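Local coordinates for protein fructuronate-tagaturonate epimerase UxaE from Cohnella laeviribosi in complex with 1 glycerol (Cohnella laeviribosi, PDB 6IL9) that catalyses the interconversion of D-fructuronate and D-tagaturonate as an epimerase with a zinc-binding TIM-barrel fold, at residues 94-99 with 478-483; 108-113 with 482-487; 117-122 with 362-367. All coordinates share one frame; numbering follows the deposited sequence.

Contact 1: 94-99 with 478-483; sequences IGLGDR and SHIGKH
Leu96 and Ile480 mark the closest backbone approach here, with the CA of Leu96 9.0 Å from the CA of Ile480, while the CA of Ile94 is 9.8 Å from that of His483, about one turn later on the helix; strand and helix thus meet through their side chains alone. Ile480 carries the helix side of the contact. Its CG1 stands beside the backbone N (chi1 -57°), which leaves CG2 anti to that N and aimed at the strand. This methyl meets CD2 of Leu96 at 3.9 Å and, more loosely, CD1 of Ile94 at 4.3 Å. The Leu96 and Ile480 side chains run antiparallel past one another; the CB of Leu96 does not point at the helix, but the end of its chain does reach it. Residues 94-96 belong to the first strand of an eight-stranded parallel TIM barrel, and helix 469-487 packs on the outer wall of that barrel. Ile480 lies in the seam between helix 104-111, where it touches Thr110, and helix 369-382, where it touches Thr370 and Asn371. On the helix, His483 turns back one turn and donates from ND1 to the carbonyl O of His479 at 2.8 Å, in a nearly straight bond (N-H...O 162°). The acceptor lies in the plane of the His483 ring, though the donor sits above the carbonyl plane. The same turn brings CE1 of His483 to 3.5 Å above the plane of the His479 ring, near its rim. NE2 of His479 pairs with the hydroxyl of Thr370. With ND1 donating and NE2 facing the backbone N-H of Asp347, His483 is probably neutral.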
loop_
_atom_site.group_PDB
_atom_site.type_symbol
_atom_site.label_atom_id
_atom_site.label_comp_id
_atom_site.label_asym_id
_atom_site.label_seq_id
_atom_site.Cartn_x
_atom_site.Cartn_y
_atom_site.Cartn_z
ATOM N N ILE A 94 2.121 8.392 2.790
ATOM C CA ILE A 94 1.007 7.782 2.074
ATOM C C ILE A 94 1.520 6.528 1.386
ATOM O O ILE A 94 2.579 6.554 0.746
ATOM C CB ILE A 94 0.348 8.746 1.069
ATOM C CG1 ILE A 94 -0.790 8.012 0.357
ATOM C CG2 ILE A 94 1.372 9.329 0.081
ATOM C CD1 ILE A 94 -1.830 8.918 -0.286
ATOM N N GLY A 95 0.786 5.428 1.545
ATOM C CA GLY A 95 1.132 4.191 0.871
ATOM C C GLY A 95 0.509 4.197 -0.507
ATOM O O GLY A 95 -0.703 4.383 -0.645
ATOM N N LEU A 96 1.328 4.042 -1.534
ATOM C CA LEU A 96 0.881 4.168 -2.917
ATOM C C LEU A 96 1.101 2.821 -3.609
ATOM O O LEU A 96 1.996 2.668 -4.455
ATOM C CB LEU A 96 1.620 5.331 -3.603
ATOM C CG LEU A 96 1.211 6.704 -3.031
ATOM C CD1 LEU A 96 2.181 7.821 -3.441
ATOM C CD2 LEU A 96 -0.247 7.063 -3.404
ATOM N N GLY A 97 0.270 1.848 -3.242
ATOM C CA GLY A 97 0.399 0.509 -3.792
ATOM C C GLY A 97 0.097 0.470 -5.281
ATOM O O GLY A 97 -0.809 1.144 -5.778
ATOM N N ASP A 98 0.855 -0.354 -5.988
ATOM C CA ASP A 98 0.786 -0.422 -7.444
ATOM C C ASP A 98 0.781 -1.896 -7.839
ATOM O O ASP A 98 1.829 -2.550 -7.837
ATOM C CB ASP A 98 1.956 0.330 -8.059
ATOM C CG ASP A 98 1.908 0.347 -9.570
ATOM O OD1 ASP A 98 0.916 -0.151 -10.162
ATOM O OD2 ASP A 98 2.875 0.857 -10.162
ATOM N N ARG A 99 -0.402 -2.401 -8.184
ATOM C CA ARG A 99 -0.605 -3.785 -8.591
ATOM C C ARG A 99 -0.081 -4.063 -9.986
ATOM O O ARG A 99 0.040 -5.233 -10.361
ATOM C CB ARG A 99 -2.095 -4.131 -8.544
ATOM C CG ARG A 99 -2.659 -4.079 -7.160
ATOM C CD ARG A 99 -4.169 -4.127 -7.155
ATOM N NE ARG A 99 -4.656 -4.390 -5.804
ATOM C CZ ARG A 99 -5.937 -4.524 -5.491
ATOM N NH1 ARG A 99 -6.869 -4.393 -6.428
ATOM N NH2 ARG A 99 -6.279 -4.777 -4.234
ATOM N N SER A 478 -4.900 13.684 -10.407
ATOM C CA SER A 478 -6.178 14.249 -9.992
ATOM C C SER A 478 -6.775 13.459 -8.836
ATOM O O SER A 478 -7.266 14.032 -7.854
ATOM C CB SER A 478 -7.138 14.261 -11.184
ATOM O OG SER A 478 -8.438 14.643 -10.774
ATOM N N HIS A 479 -6.747 12.137 -8.946
ATOM C CA HIS A 479 -7.429 11.270 -7.997
ATOM C C HIS A 479 -6.672 11.181 -6.674
ATOM O O HIS A 479 -7.257 11.373 -5.605
ATOM C CB HIS A 479 -7.595 9.889 -8.629
ATOM C CG HIS A 479 -8.368 8.926 -7.793
ATOM N ND1 HIS A 479 -9.707 9.093 -7.507
ATOM C CD2 HIS A 479 -7.994 7.772 -7.193
ATOM C CE1 HIS A 479 -10.120 8.089 -6.755
ATOM N NE2 HIS A 479 -9.102 7.273 -6.555
ATOM N N ILE A 480 -5.377 10.863 -6.720
ATOM C CA ILE A 480 -4.604 10.872 -5.475
ATOM C C ILE A 480 -4.455 12.297 -4.947
ATOM O O ILE A 480 -4.419 12.518 -3.726
ATOM C CB ILE A 480 -3.245 10.176 -5.695
ATOM C CG1 ILE A 480 -3.481 8.752 -6.198
ATOM C CG2 ILE A 480 -2.404 10.138 -4.397
ATOM C CD1 ILE A 480 -4.326 7.904 -5.269
ATOM N N GLY A 481 -4.380 13.288 -5.843
ATOM C CA GLY A 481 -4.334 14.667 -5.388
ATOM C C GLY A 481 -5.525 15.016 -4.516
ATOM O O GLY A 481 -5.386 15.704 -3.506
ATOM N N LYS A 482 -6.709 14.538 -4.892
ATOM C CA LYS A 482 -7.902 14.805 -4.091
ATOM C C LYS A 482 -7.797 14.170 -2.708
ATOM O O LYS A 482 -8.275 14.741 -1.718
ATOM C CB LYS A 482 -9.140 14.289 -4.820
ATOM C CG LYS A 482 -10.387 14.305 -3.971
ATOM C CD LYS A 482 -11.594 13.894 -4.789
ATOM C CE LYS A 482 -12.848 13.976 -3.934
ATOM N NZ LYS A 482 -14.075 13.782 -4.758
ATOM N N HIS A 483 -7.199 12.979 -2.622
ATOM C CA HIS A 483 -6.949 12.366 -1.318
ATOM C C HIS A 483 -6.073 13.268 -0.460
ATOM O O HIS A 483 -6.378 13.529 0.710
ATOM C CB HIS A 483 -6.257 11.004 -1.482
ATOM C CG HIS A 483 -7.145 9.909 -1.993
ATOM N ND1 HIS A 483 -7.616 9.866 -3.287
ATOM C CD2 HIS A 483 -7.608 8.791 -1.385
ATOM C CE1 HIS A 483 -8.344 8.772 -3.452
ATOM N NE2 HIS A 483 -8.356 8.104 -2.313
#

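Contact 2: 108-113 with 482-487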
loop_
_atom_site.group_PDB
_atom_site.type_symbol
_atom_site.label_atom_id
_atom_site.label_comp_id
_atom_site.label_asym_id
_atom_site.label_seq_id
_atom_site.Cartn_x
_atom_site.Cartn_y
_atom_site.Cartn_z
ATOM N N VAL A 108 4.641 9.771 -8.082
ATOM C CA VAL A 108 5.682 10.749 -7.778
ATOM C C VAL A 108 5.227 12.158 -8.150
ATOM O O VAL A 108 5.413 13.113 -7.383
ATOM C CB VAL A 108 6.987 10.374 -8.499
ATOM C CG1 VAL A 108 7.995 11.506 -8.340
ATOM C CG2 VAL A 108 7.535 9.060 -7.950
ATOM N N GLN A 109 4.642 12.313 -9.345
ATOM C CA GLN A 109 4.138 13.619 -9.769
ATOM C C GLN A 109 3.130 14.188 -8.783
ATOM O O GLN A 109 3.043 15.416 -8.619
ATOM C CB GLN A 109 3.498 13.518 -11.158
ATOM C CG GLN A 109 4.492 13.211 -12.272
ATOM C CD GLN A 109 3.818 12.525 -13.434
ATOM O OE1 GLN A 109 2.590 12.491 -13.511
ATOM N NE2 GLN A 109 4.609 11.953 -14.332
ATOM N N THR A 110 2.372 13.316 -8.114
ATOM C CA THR A 110 1.349 13.766 -7.178
ATOM C C THR A 110 1.951 14.267 -5.869
ATOM O O THR A 110 1.501 15.282 -5.331
ATOM C CB THR A 110 0.360 12.632 -6.903
ATOM O OG1 THR A 110 -0.191 12.174 -8.149
ATOM C CG2 THR A 110 -0.775 13.128 -5.990
ATOM N N VAL A 111 2.961 13.581 -5.332
ATOM C CA VAL A 111 3.519 14.013 -4.054
ATOM C C VAL A 111 4.591 15.083 -4.209
ATOM O O VAL A 111 4.955 15.717 -3.210
ATOM C CB VAL A 111 4.099 12.837 -3.240
ATOM C CG1 VAL A 111 2.994 11.831 -2.894
ATOM C CG2 VAL A 111 5.267 12.162 -3.973
ATOM N N ARG A 112 5.121 15.285 -5.415
ATOM C CA ARG A 112 6.085 16.357 -5.649
ATOM C C ARG A 112 5.508 17.691 -5.186
ATOM O O ARG A 112 4.380 18.047 -5.533
ATOM C CB ARG A 112 6.446 16.407 -7.142
ATOM C CG ARG A 112 7.352 17.562 -7.561
ATOM C CD ARG A 112 7.362 17.702 -9.091
ATOM N NE ARG A 112 7.926 16.526 -9.745
ATOM C CZ ARG A 112 7.474 15.987 -10.875
ATOM N NH1 ARG A 112 6.424 16.501 -11.512
ATOM N NH2 ARG A 112 8.076 14.918 -11.369
ATOM N N GLY A 113 6.260 18.396 -4.342
ATOM C CA GLY A 113 5.807 19.688 -3.869
ATOM C C GLY A 113 4.791 19.650 -2.748
ATOM O O GLY A 113 4.214 20.695 -2.421
ATOM N N LYS A 482 -6.709 14.538 -4.892
ATOM C CA LYS A 482 -7.902 14.805 -4.091
ATOM C C LYS A 482 -7.797 14.170 -2.708
ATOM O O LYS A 482 -8.275 14.741 -1.718
ATOM C CB LYS A 482 -9.140 14.289 -4.820
ATOM C CG LYS A 482 -10.387 14.305 -3.971
ATOM C CD LYS A 482 -11.594 13.894 -4.789
ATOM C CE LYS A 482 -12.848 13.976 -3.934
ATOM N NZ LYS A 482 -14.075 13.782 -4.758
ATOM N N HIS A 483 -7.199 12.979 -2.622
ATOM C CA HIS A 483 -6.949 12.366 -1.318
ATOM C C HIS A 483 -6.073 13.268 -0.460
ATOM O O HIS A 483 -6.378 13.529 0.710
ATOM C CB HIS A 483 -6.257 11.004 -1.482
ATOM C CG HIS A 483 -7.145 9.909 -1.993
ATOM N ND1 HIS A 483 -7.616 9.866 -3.287
ATOM C CD2 HIS A 483 -7.608 8.791 -1.385
ATOM C CE1 HIS A 483 -8.344 8.772 -3.452
ATOM N NE2 HIS A 483 -8.356 8.104 -2.313
ATOM N N LEU A 484 -4.955 13.730 -1.024
ATOM C CA LEU A 484 -4.021 14.550 -0.255
ATOM C C LEU A 484 -4.652 15.879 0.154
ATOM O O LEU A 484 -4.479 16.327 1.291
ATOM C CB LEU A 484 -2.745 14.787 -1.062
ATOM C CG LEU A 484 -1.989 13.521 -1.476
ATOM C CD1 LEU A 484 -0.740 13.899 -2.257
ATOM C CD2 LEU A 484 -1.633 12.730 -0.242
ATOM N N ASP A 485 -5.409 16.501 -0.756
ATOM C CA ASP A 485 -6.086 17.759 -0.452
ATOM C C ASP A 485 -7.045 17.607 0.724
ATOM O O ASP A 485 -7.063 18.440 1.636
ATOM C CB ASP A 485 -6.839 18.245 -1.694
ATOM C CG ASP A 485 -5.899 18.707 -2.803
ATOM O OD1 ASP A 485 -4.685 18.830 -2.540
ATOM O OD2 ASP A 485 -6.383 18.936 -3.936
ATOM N N LEU A 486 -7.856 16.544 0.722
ATOM C CA LEU A 486 -8.831 16.380 1.799
ATOM C C LEU A 486 -8.165 15.962 3.104
ATOM O O LEU A 486 -8.684 16.259 4.190
ATOM C CB LEU A 486 -9.903 15.367 1.394
ATOM C CG LEU A 486 -10.897 15.896 0.363
ATOM C CD1 LEU A 486 -11.733 14.767 -0.210
ATOM C CD2 LEU A 486 -11.774 16.925 1.045
ATOM N N LEU A 487 -7.021 15.276 3.029
ATOM C CA LEU A 487 -6.270 14.982 4.242
ATOM C C LEU A 487 -5.617 16.219 4.827
ATOM O O LEU A 487 -5.116 16.149 5.954
ATOM C CB LEU A 487 -5.183 13.931 3.964
ATOM C CG LEU A 487 -5.708 12.498 3.792
ATOM C CD1 LEU A 487 -4.710 11.633 3.024
ATOM C CD2 LEU A 487 -6.018 11.868 5.149
#
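The CA atoms of Val111 and Leu484 come within 8.5 Å of each other, the nearest backbone approach between the last turn of helix 104-111 and the late part of helix 469-487. On the first side the helix is finishing: Arg112 N still bonds to Val108 O at 2.9 Å, but Arg112 is the first residue to leave helical backbone angles, and Gly113 follows with a positive phi. The contact is made by one leucine reaching across to two neighbouring residues. Leu484 holds its CG beside the backbone N (chi1 -59°) and extends from there, so that CD1 becomes the probe. This methyl lies 3.8 Å from CG2 of Thr110, 4.0 Å from the carbonyl O of Thr110 and 4.3 Å from CG1 of Val111. The Thr110 and Leu484 side chains cross at a slant. Thr110 presents its methyl because its hydroxyl faces its own helix: OG1 stands beside the backbone N and hydrogen-bonds to the carbonyl O of Gly106 one turn earlier, which directs CG2 toward the leucine. The other methyl of Leu484, CD2, packs against CD1 of Ile94, 3.8 Å away, so its branched end lies between the first helix of the TIM barrel and the strand that precedes it; Ile116 and Arg114, in the loop leading to the second strand, add further contacts to it. Polar links lie beside this apolar centre, among them the salt bridge from Asp485 to Arg114 and the hydrogen bond that Arg477 NH1 gives to OE1 of Gln109. No hydrogen bond joins the two segments, and the threonine spends its polar end on its own helix; the contact therefore rests on van der Waals packing of methyl groups, and directional bonding is left to the flanking residues.

Contact 3: 117-122 with 362-367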
loop_
_atom_site.group_PDB
_atom_site.type_symbol
_atom_site.label_atom_id
_atom_site.label_comp_id
_atom_site.label_asym_id
_atom_site.label_seq_id
_atom_site.Cartn_x
_atom_site.Cartn_y
_atom_site.Cartn_z
ATOM N N HIS A 117 5.629 12.022 2.526
ATOM C CA HIS A 117 6.626 11.099 1.993
ATOM C C HIS A 117 5.927 9.909 1.379
ATOM O O HIS A 117 5.035 9.335 2.017
ATOM C CB HIS A 117 7.564 10.615 3.096
ATOM C CG HIS A 117 8.303 11.715 3.781
ATOM N ND1 HIS A 117 9.269 12.464 3.145
ATOM C CD2 HIS A 117 8.231 12.185 5.049
ATOM C CE1 HIS A 117 9.749 13.361 3.988
ATOM N NE2 HIS A 117 9.140 13.210 5.152
ATOM N N PRO A 118 6.310 9.502 0.167
ATOM C CA PRO A 118 5.620 8.383 -0.490
ATOM C C PRO A 118 6.197 7.024 -0.156
ATOM O O PRO A 118 7.410 6.821 -0.240
ATOM C CB PRO A 118 5.802 8.696 -1.982
ATOM C CG PRO A 118 7.165 9.388 -2.034
ATOM C CD PRO A 118 7.297 10.155 -0.714
ATOM N N ILE A 119 5.338 6.082 0.224
ATOM C CA ILE A 119 5.705 4.672 0.264
ATOM C C ILE A 119 5.320 4.136 -1.112
ATOM O O ILE A 119 4.196 3.690 -1.340
ATOM C CB ILE A 119 5.018 3.931 1.411
ATOM C CG1 ILE A 119 5.163 4.722 2.722
ATOM C CG2 ILE A 119 5.603 2.518 1.550
ATOM C CD1 ILE A 119 6.610 5.029 3.148
ATOM N N LEU A 120 6.263 4.225 -2.054
ATOM C CA LEU A 120 5.936 3.983 -3.462
ATOM C C LEU A 120 5.892 2.509 -3.802
ATOM O O LEU A 120 5.259 2.128 -4.793
ATOM C CB LEU A 120 6.963 4.645 -4.376
ATOM C CG LEU A 120 6.908 6.127 -4.640
ATOM C CD1 LEU A 120 8.104 6.435 -5.520
ATOM C CD2 LEU A 120 5.616 6.475 -5.368
ATOM N N ALA A 121 6.603 1.683 -3.040
ATOM C CA ALA A 121 6.624 0.239 -3.214
ATOM C C ALA A 121 5.812 -0.353 -2.076
ATOM O O ALA A 121 6.253 -0.345 -0.924
ATOM C CB ALA A 121 8.059 -0.291 -3.208
ATOM N N GLN A 122 4.626 -0.855 -2.386
ATOM C CA GLN A 122 3.773 -1.413 -1.340
ATOM C C GLN A 122 2.858 -2.434 -1.987
ATOM O O GLN A 122 2.006 -2.057 -2.789
ATOM C CB GLN A 122 2.961 -0.311 -0.658
ATOM C CG GLN A 122 1.876 -0.849 0.260
ATOM C CD GLN A 122 0.651 0.038 0.278
ATOM O OE1 GLN A 122 0.668 1.115 0.861
ATOM N NE2 GLN A 122 -0.419 -0.409 -0.367
ATOM N N ARG A 362 -0.160 13.956 11.050
ATOM C CA ARG A 362 0.852 12.930 11.307
ATOM C C ARG A 362 0.186 11.556 11.255
ATOM O O ARG A 362 -0.270 11.028 12.272
ATOM C CB ARG A 362 1.494 13.162 12.668
ATOM C CG ARG A 362 2.712 12.312 12.925
ATOM C CD ARG A 362 3.264 12.619 14.303
ATOM N NE ARG A 362 2.398 12.141 15.383
ATOM C CZ ARG A 362 2.579 10.986 16.014
ATOM N NH1 ARG A 362 3.579 10.184 15.648
ATOM N NH2 ARG A 362 1.759 10.631 16.998
ATOM N N PHE A 363 0.142 10.971 10.067
ATOM C CA PHE A 363 -0.632 9.762 9.839
ATOM C C PHE A 363 0.075 8.930 8.790
ATOM O O PHE A 363 1.002 9.391 8.125
ATOM C CB PHE A 363 -2.058 10.105 9.365
ATOM C CG PHE A 363 -2.084 10.998 8.131
ATOM C CD1 PHE A 363 -1.731 10.507 6.876
ATOM C CD2 PHE A 363 -2.467 12.329 8.234
ATOM C CE1 PHE A 363 -1.734 11.339 5.752
ATOM C CE2 PHE A 363 -2.485 13.171 7.105
ATOM C CZ PHE A 363 -2.122 12.679 5.869
ATOM N N HIS A 364 -0.395 7.695 8.642
ATOM C CA HIS A 364 -0.156 6.893 7.455
ATOM C C HIS A 364 -1.507 6.495 6.880
ATOM O O HIS A 364 -2.388 6.053 7.620
ATOM C CB HIS A 364 0.668 5.639 7.771
ATOM C CG HIS A 364 1.104 4.903 6.548
ATOM N ND1 HIS A 364 1.942 5.466 5.614
ATOM C CD2 HIS A 364 0.796 3.666 6.083
ATOM C CE1 HIS A 364 2.146 4.609 4.630
ATOM N NE2 HIS A 364 1.463 3.507 4.890
ATOM N N VAL A 365 -1.668 6.654 5.565
ATOM C CA VAL A 365 -2.853 6.184 4.853
ATOM C C VAL A 365 -2.384 5.264 3.736
ATOM O O VAL A 365 -1.458 5.616 3.002
ATOM C CB VAL A 365 -3.672 7.356 4.284
ATOM C CG1 VAL A 365 -4.797 6.839 3.391
ATOM C CG2 VAL A 365 -4.235 8.218 5.418
ATOM N N LYS A 366 -3.018 4.092 3.603
ATOM C CA LYS A 366 -2.636 3.135 2.566
ATOM C C LYS A 366 -3.672 3.082 1.452
ATOM O O LYS A 366 -4.881 3.086 1.709
ATOM C CB LYS A 366 -2.454 1.722 3.133
ATOM C CG LYS A 366 -1.289 1.596 4.069
ATOM C CD LYS A 366 -0.798 0.151 4.151
ATOM C CE LYS A 366 0.222 0.050 5.271
ATOM N NZ LYS A 366 0.797 -1.318 5.370
ATOM N N THR A 367 -3.179 3.056 0.215
ATOM C CA THR A 367 -3.965 2.807 -0.988
ATOM C C THR A 367 -3.269 1.741 -1.821
ATOM O O THR A 367 -2.058 1.509 -1.696
ATOM C CB THR A 367 -4.136 4.065 -1.865
ATOM O OG1 THR A 367 -2.912 4.328 -2.569
ATOM C CG2 THR A 367 -4.521 5.277 -1.030
HETATM O O HOH W 1 2.259 1.625 2.981
#
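The imidazole of His364 meets Ile119 obliquely, its CE1 3.6 Å from CG1 of Ile119, and the two side chains run roughly perpendicular. In the ring plane, at its edge, lie CE of Lys366 and a water 2.8 Å from NE2 of His364, while ND1 bonds to the hydroxyl of Thr93. That water donates to OE1 of Gln122 at 2.7 Å and so joins the ring to the amide. From the other end of the amide, NE2 donates to the carbonyl O of Thr367 at 2.9 Å; the bond is bent (N-H...O 135°), with the donor above the carbonyl plane. Gln122 reaches this position with CG anti to its backbone N (chi1 170°) and a bend at chi2, and OE1 also rests against CD of Lys366 at 3.7 Å. With an alanine in place of Gln122 the amide is gone, which would probably leave the water without this acceptor and Thr367 O without this donor. Lys366 runs on to Asp158, Asp160 and Glu269, near the zinc ligand His343, and Gln122 lies close to the bound glycerol. Segments 117-122 and 363-367, with axes 9.3 Å apart at closest and inclined by 32°, belong to strands that flank strand 93-96 in the barrel, while Leu120 and Ala121 pack outward against helix 135-149.

After an N-terminal antiparallel sheet the chain enters the barrel with strand 93-96, then helix 104-111 and strand 117-124, the opening beta-alpha-beta unit. Each of these three elements begins one contact. Contact 3 closes first, when the last barrel strand, 363-367, arrives near the second; its loop is nested within those of contacts 1 and 2. These two close much later, both on helix 469-487, with contact 2 beginning and ending slightly later, so the staggered loops overlap, neither enclosing the other. Strand 93-96 sits between the partners of contact 3. Contacts 1 and 2 fix helix 469-487 to the first strand and first helix, and contact 3 ties the second strand to the last inside the barrel.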